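Local coordinates for uncharacterized protein TP-0789 domain-containing protein (Desulfovibrio piger ATCC 29098, PDB 4Z48), which is of unknown function but belongs to the LolA-like family and may, like its relatives, bind lipid or lipoprotein, at residues D184-R197 with T206-G218. Residues are numbered along the deposited sequence; the frame is centred on the assembly and turned at random.
Sequences DKKDRLVKKLFFSR and TVTQMRVERPREG
Arg197 grips Thr208 side-on with two nitrogens. Arg197 NE donates to Thr208 OG1 at 2.8 Å and Arg197 NH2 to the Thr208 backbone O at 3.1 Å. The bend in the Arg197 chain at chi3 (55°) turns the guanidinium back over the partner strand, and Gln209 CB lies over one of its faces. Thr208 OG1 also bonds to Glu199. Next to this, Ser196 OG donates to Gln209 OE1 at 2.6 Å, in the amide plane and on a lone pair. A water gives that oxygen a second bond.

These residues sit at a beta bulge of an antiparallel hairpin. Beyond it the ladder is regular: Lys192 pairs with Glu213 and Phe194 with Arg211, two backbone bonds each. Arg211 NE donates to Glu213 OE2 at 2.7 Å, on the anti lone pair, in a salt bridge. The carboxylate lies obliquely against the Phe194 ring. On the other face, selenomethionine Met210 puts CE over the Phe195 ring, 4.0 Å from its centroid, and against Leu193 CD2 at 3.6 Å.

At the far end the guanidinium groups of Arg188 and Arg216 stack with planes 16° apart. Asp184 holds Arg188 in a salt bridge and probably eases the like-charge contact. One hairpin face thus mixes charged and amide groups with the Phe194 ring. Leu193, Phe195, Met210 and Val212 pack on the other, where Lys191 and Arg214 bridge to Asp123 and Asp118.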
loop_
_atom_site.group_PDB
_atom_site.type_symbol
_atom_site.label_atom_id
_atom_site.label_comp_id
_atom_site.label_asym_id
_atom_site.label_seq_id
_atom_site.Cartn_x
_atom_site.Cartn_y
_atom_site.Cartn_z
ATOM N N ASP A 184 -16.530 -2.370 -2.507
ATOM C CA ASP A 184 -16.695 -3.506 -1.601
ATOM C C ASP A 184 -17.431 -4.657 -2.329
ATOM O O ASP A 184 -17.787 -4.507 -3.510
ATOM C CB ASP A 184 -17.405 -3.100 -0.273
ATOM C CG ASP A 184 -18.872 -2.667 -0.328
ATOM O OD1 ASP A 184 -19.523 -2.870 -1.385
ATOM O OD2 ASP A 184 -19.378 -2.136 0.697
ATOM N N LYS A 185 -17.689 -5.773 -1.614
ATOM C CA LYS A 185 -18.351 -6.956 -2.200
ATOM C C LYS A 185 -19.823 -6.703 -2.571
ATOM O O LYS A 185 -20.427 -7.542 -3.255
ATOM C CB LYS A 185 -18.259 -8.182 -1.263
ATOM C CG LYS A 185 -16.847 -8.589 -0.861
ATOM C CD LYS A 185 -16.037 -9.121 -2.005
ATOM C CE LYS A 185 -15.259 -10.313 -1.543
ATOM N NZ LYS A 185 -13.886 -10.285 -2.100
ATOM N N LYS A 186 -20.402 -5.580 -2.110
ATOM C CA LYS A 186 -21.780 -5.191 -2.424
ATOM C C LYS A 186 -21.788 -4.072 -3.479
ATOM O O LYS A 186 -22.797 -3.386 -3.640
ATOM C CB LYS A 186 -22.522 -4.765 -1.152
ATOM C CG LYS A 186 -22.924 -5.947 -0.267
ATOM C CD LYS A 186 -23.585 -5.492 1.033
ATOM C CE LYS A 186 -23.655 -6.572 2.092
ATOM N NZ LYS A 186 -24.682 -7.601 1.781
ATOM N N ASP A 187 -20.655 -3.927 -4.221
ATOM C CA ASP A 187 -20.372 -2.971 -5.303
ATOM C C ASP A 187 -20.469 -1.499 -4.831
ATOM O O ASP A 187 -20.564 -0.591 -5.654
ATOM C CB ASP A 187 -21.296 -3.223 -6.524
ATOM C CG ASP A 187 -21.203 -4.627 -7.091
ATOM O OD1 ASP A 187 -20.070 -5.125 -7.264
ATOM O OD2 ASP A 187 -22.267 -5.244 -7.327
ATOM N N ARG A 188 -20.398 -1.262 -3.514
ATOM C CA ARG A 188 -20.469 0.100 -2.969
ATOM C C ARG A 188 -19.088 0.705 -2.884
ATOM O O ARG A 188 -18.132 0.009 -2.518
ATOM C CB ARG A 188 -21.121 0.136 -1.554
ATOM C CG ARG A 188 -22.550 -0.384 -1.508
ATOM C CD ARG A 188 -23.024 -0.508 -0.077
ATOM N NE ARG A 188 -22.160 -1.409 0.689
ATOM C CZ ARG A 188 -22.563 -2.129 1.726
ATOM N NH1 ARG A 188 -23.828 -2.074 2.131
ATOM N NH2 ARG A 188 -21.710 -2.926 2.357
ATOM N N LEU A 189 -18.995 2.009 -3.149
ATOM C CA LEU A 189 -17.743 2.765 -3.012
ATOM C C LEU A 189 -17.305 2.783 -1.542
ATOM O O LEU A 189 -17.986 3.387 -0.709
ATOM C CB LEU A 189 -17.910 4.194 -3.544
ATOM C CG LEU A 189 -16.656 5.071 -3.524
ATOM C CD1 LEU A 189 -15.607 4.557 -4.505
ATOM C CD2 LEU A 189 -17.008 6.495 -3.856
ATOM N N VAL A 190 -16.222 2.057 -1.211
ATOM C CA VAL A 190 -15.779 1.911 0.190
ATOM C C VAL A 190 -14.582 2.851 0.508
ATOM O O VAL A 190 -14.442 3.316 1.656
ATOM C CB VAL A 190 -15.490 0.415 0.580
ATOM C CG1 VAL A 190 -14.320 -0.182 -0.192
ATOM C CG2 VAL A 190 -15.259 0.264 2.081
ATOM N N LYS A 191 -13.722 3.122 -0.492
ATOM C CA LYS A 191 -12.577 3.993 -0.246
ATOM C C LYS A 191 -12.243 4.817 -1.453
ATOM O O LYS A 191 -12.324 4.336 -2.604
ATOM C CB LYS A 191 -11.305 3.216 0.183
ATOM C CG LYS A 191 -11.417 2.278 1.303
ATOM C CD LYS A 191 -10.062 1.967 1.850
ATOM C CE LYS A 191 -10.292 0.974 2.928
ATOM N NZ LYS A 191 -9.037 0.554 3.549
ATOM N N LYS A 192 -11.829 6.064 -1.197
ATOM C CA LYS A 192 -11.332 6.992 -2.226
ATOM C C LYS A 192 -9.880 7.328 -1.861
ATOM O O LYS A 192 -9.625 7.774 -0.748
ATOM C CB LYS A 192 -12.192 8.281 -2.343
ATOM C CG LYS A 192 -13.617 8.083 -2.832
ATOM C CD LYS A 192 -14.169 9.407 -3.379
ATOM C CE LYS A 192 -15.440 9.875 -2.692
ATOM N NZ LYS A 192 -16.103 11.008 -3.419
ATOM N N LEU A 193 -8.943 7.055 -2.771
ATOM C CA LEU A 193 -7.521 7.319 -2.558
ATOM C C LEU A 193 -7.059 8.429 -3.467
ATOM O O LEU A 193 -7.455 8.477 -4.634
ATOM C CB LEU A 193 -6.674 6.073 -2.793
ATOM C CG LEU A 193 -6.824 4.887 -1.824
ATOM C CD1 LEU A 193 -8.149 4.150 -2.040
ATOM C CD2 LEU A 193 -5.692 3.889 -2.052
ATOM N N PHE A 194 -6.251 9.340 -2.905
ATOM C CA PHE A 194 -5.646 10.463 -3.606
ATOM C C PHE A 194 -4.174 10.398 -3.366
ATOM O O PHE A 194 -3.729 10.484 -2.224
ATOM C CB PHE A 194 -6.224 11.809 -3.126
ATOM C CG PHE A 194 -7.722 11.940 -3.267
ATOM C CD1 PHE A 194 -8.575 11.495 -2.258
ATOM C CD2 PHE A 194 -8.286 12.480 -4.421
ATOM C CE1 PHE A 194 -9.955 11.625 -2.379
ATOM C CE2 PHE A 194 -9.673 12.608 -4.542
ATOM C CZ PHE A 194 -10.499 12.171 -3.519
ATOM N N PHE A 195 -3.410 10.219 -4.430
ATOM C CA PHE A 195 -1.961 10.154 -4.388
ATOM C C PHE A 195 -1.560 11.602 -4.747
ATOM O O PHE A 195 -1.309 11.933 -5.898
ATOM C CB PHE A 195 -1.493 9.026 -5.352
ATOM C CG PHE A 195 -2.075 7.646 -5.079
ATOM C CD1 PHE A 195 -3.342 7.291 -5.560
ATOM C CD2 PHE A 195 -1.331 6.676 -4.414
ATOM C CE1 PHE A 195 -3.887 6.011 -5.317
ATOM C CE2 PHE A 195 -1.865 5.389 -4.191
ATOM C CZ PHE A 195 -3.152 5.076 -4.618
ATOM N N SER A 196 -1.668 12.486 -3.749
ATOM C CA SER A 196 -1.602 13.940 -3.847
ATOM C C SER A 196 -0.199 14.540 -4.061
ATOM O O SER A 196 -0.082 15.760 -4.279
ATOM C CB SER A 196 -2.255 14.578 -2.626
ATOM O OG SER A 196 -1.741 14.056 -1.401
ATOM N N ARG A 197 0.850 13.721 -3.989
ATOM C CA ARG A 197 2.219 14.190 -4.206
ATOM C C ARG A 197 3.115 13.060 -4.698
ATOM O O ARG A 197 3.119 11.971 -4.134
ATOM C CB ARG A 197 2.827 14.840 -2.949
ATOM C CG ARG A 197 4.185 15.535 -3.237
ATOM C CD ARG A 197 4.786 16.225 -2.012
ATOM N NE ARG A 197 4.927 15.322 -0.852
ATOM C CZ ARG A 197 4.983 15.730 0.414
ATOM N NH1 ARG A 197 4.791 17.007 0.713
ATOM N NH2 ARG A 197 5.159 14.849 1.399
ATOM N N THR A 206 8.114 8.373 -6.897
ATOM C CA THR A 206 7.526 7.786 -5.691
ATOM C C THR A 206 6.375 8.642 -5.174
ATOM O O THR A 206 6.489 9.871 -5.153
ATOM C CB THR A 206 8.643 7.694 -4.611
ATOM O OG1 THR A 206 9.793 7.051 -5.152
ATOM C CG2 THR A 206 8.195 6.944 -3.323
ATOM N N VAL A 207 5.295 7.996 -4.710
ATOM C CA VAL A 207 4.173 8.691 -4.051
ATOM C C VAL A 207 4.689 9.056 -2.681
ATOM O O VAL A 207 5.231 8.179 -1.998
ATOM C CB VAL A 207 2.859 7.835 -4.002
ATOM C CG1 VAL A 207 1.846 8.438 -3.028
ATOM C CG2 VAL A 207 2.235 7.691 -5.410
ATOM N N THR A 208 4.551 10.337 -2.261
ATOM C CA THR A 208 5.060 10.753 -0.955
ATOM C C THR A 208 4.001 11.458 -0.148
ATOM O O THR A 208 4.287 11.957 0.933
ATOM C CB THR A 208 6.327 11.652 -1.086
ATOM O OG1 THR A 208 6.003 12.873 -1.738
ATOM C CG2 THR A 208 7.491 10.961 -1.762
ATOM N N GLN A 209 2.762 11.476 -0.642
ATOM C CA GLN A 209 1.661 12.025 0.125
ATOM C C GLN A 209 0.381 11.357 -0.368
ATOM O O GLN A 209 0.219 11.120 -1.563
ATOM C CB GLN A 209 1.602 13.548 0.047
ATOM C CG GLN A 209 0.551 14.149 0.987
ATOM C CD GLN A 209 0.339 15.610 0.686
ATOM O OE1 GLN A 209 -0.329 15.976 -0.293
ATOM N NE2 GLN A 209 0.854 16.477 1.545
HETATM N N MSE A 210 -0.486 11.006 0.570
HETATM C CA MSE A 210 -1.741 10.340 0.268
HETATM C C MSE A 210 -2.878 10.811 1.143
HETATM O O MSE A 210 -2.688 11.046 2.337
HETATM C CB MSE A 210 -1.569 8.850 0.510
HETATM C CG MSE A 210 -1.010 8.060 -0.636
HETATM SE SE MSE A 210 -1.402 6.245 -0.101
HETATM C CE MSE A 210 -3.137 6.111 -0.909
ATOM N N ARG A 211 -4.073 10.898 0.568
ATOM C CA ARG A 211 -5.299 11.125 1.333
ATOM C C ARG A 211 -6.186 9.884 1.078
ATOM O O ARG A 211 -6.373 9.482 -0.077
ATOM C CB ARG A 211 -5.968 12.471 0.967
ATOM C CG ARG A 211 -7.268 12.709 1.726
ATOM C CD ARG A 211 -7.911 13.955 1.195
ATOM N NE ARG A 211 -9.234 14.155 1.758
ATOM C CZ ARG A 211 -9.542 15.056 2.683
ATOM N NH1 ARG A 211 -8.609 15.869 3.170
ATOM N NH2 ARG A 211 -10.786 15.157 3.129
ATOM N N VAL A 212 -6.644 9.203 2.154
ATOM C CA VAL A 212 -7.490 8.024 2.016
ATOM C C VAL A 212 -8.788 8.313 2.753
ATOM O O VAL A 212 -8.757 8.598 3.947
ATOM C CB VAL A 212 -6.792 6.739 2.548
ATOM C CG1 VAL A 212 -7.681 5.514 2.359
ATOM C CG2 VAL A 212 -5.421 6.537 1.884
ATOM N N GLU A 213 -9.913 8.266 2.045
ATOM C CA GLU A 213 -11.226 8.584 2.564
ATOM C C GLU A 213 -12.124 7.358 2.599
ATOM O O GLU A 213 -12.131 6.551 1.675
ATOM C CB GLU A 213 -11.906 9.667 1.690
ATOM C CG GLU A 213 -11.205 11.016 1.579
ATOM C CD GLU A 213 -11.818 11.975 0.563
ATOM O OE1 GLU A 213 -12.824 11.609 -0.088
ATOM O OE2 GLU A 213 -11.321 13.118 0.451
ATOM N N ARG A 214 -12.842 7.197 3.694
ATOM C CA ARG A 214 -13.866 6.152 3.825
ATOM C C ARG A 214 -15.170 6.909 3.944
ATOM O O ARG A 214 -15.479 7.410 5.029
ATOM C CB ARG A 214 -13.594 5.190 5.004
ATOM C CG ARG A 214 -12.497 4.166 4.632
ATOM C CD ARG A 214 -12.383 3.069 5.650
ATOM N NE ARG A 214 -12.143 3.612 6.984
ATOM C CZ ARG A 214 -12.275 2.936 8.126
ATOM N NH1 ARG A 214 -12.710 1.678 8.120
ATOM N NH2 ARG A 214 -11.997 3.521 9.284
ATOM N N PRO A 215 -15.871 7.130 2.802
ATOM C CA PRO A 215 -17.120 7.918 2.844
ATOM C C PRO A 215 -18.187 7.324 3.787
ATOM O O PRO A 215 -18.941 8.080 4.406
ATOM C CB PRO A 215 -17.599 7.921 1.382
ATOM C CG PRO A 215 -16.901 6.738 0.719
ATOM C CD PRO A 215 -15.565 6.666 1.423
ATOM N N ARG A 216 -18.227 5.988 3.933
ATOM C CA ARG A 216 -19.231 5.316 4.788
ATOM C C ARG A 216 -18.885 5.445 6.284
ATOM O O ARG A 216 -19.779 5.286 7.117
ATOM C CB ARG A 216 -19.376 3.837 4.375
ATOM C CG ARG A 216 -19.814 3.681 2.889
ATOM C CD ARG A 216 -19.882 2.245 2.353
ATOM N NE ARG A 216 -20.482 1.282 3.285
ATOM C CZ ARG A 216 -21.787 1.074 3.447
ATOM N NH1 ARG A 216 -22.672 1.766 2.739
ATOM N NH2 ARG A 216 -22.217 0.180 4.327
ATOM N N GLU A 217 -17.606 5.750 6.630
ATOM C CA GLU A 217 -17.184 5.891 8.032
ATOM C C GLU A 217 -17.130 7.343 8.491
ATOM O O GLU A 217 -16.979 7.588 9.686
ATOM C CB GLU A 217 -15.812 5.233 8.271
ATOM C CG GLU A 217 -15.775 3.755 7.918
ATOM C CD GLU A 217 -16.789 2.882 8.634
ATOM O OE1 GLU A 217 -16.872 2.956 9.882
ATOM O OE2 GLU A 217 -17.501 2.119 7.941
ATOM N N GLY A 218 -17.221 8.287 7.549
ATOM C CA GLY A 218 -17.129 9.714 7.848
ATOM C C GLY A 218 -15.728 10.084 8.311
ATOM O O GLY A 218 -15.556 10.906 9.213
HETATM O O HOH W 1 -16.434 3.897 3.377
HETATM O O HOH W 2 0.496 18.028 -1.841
#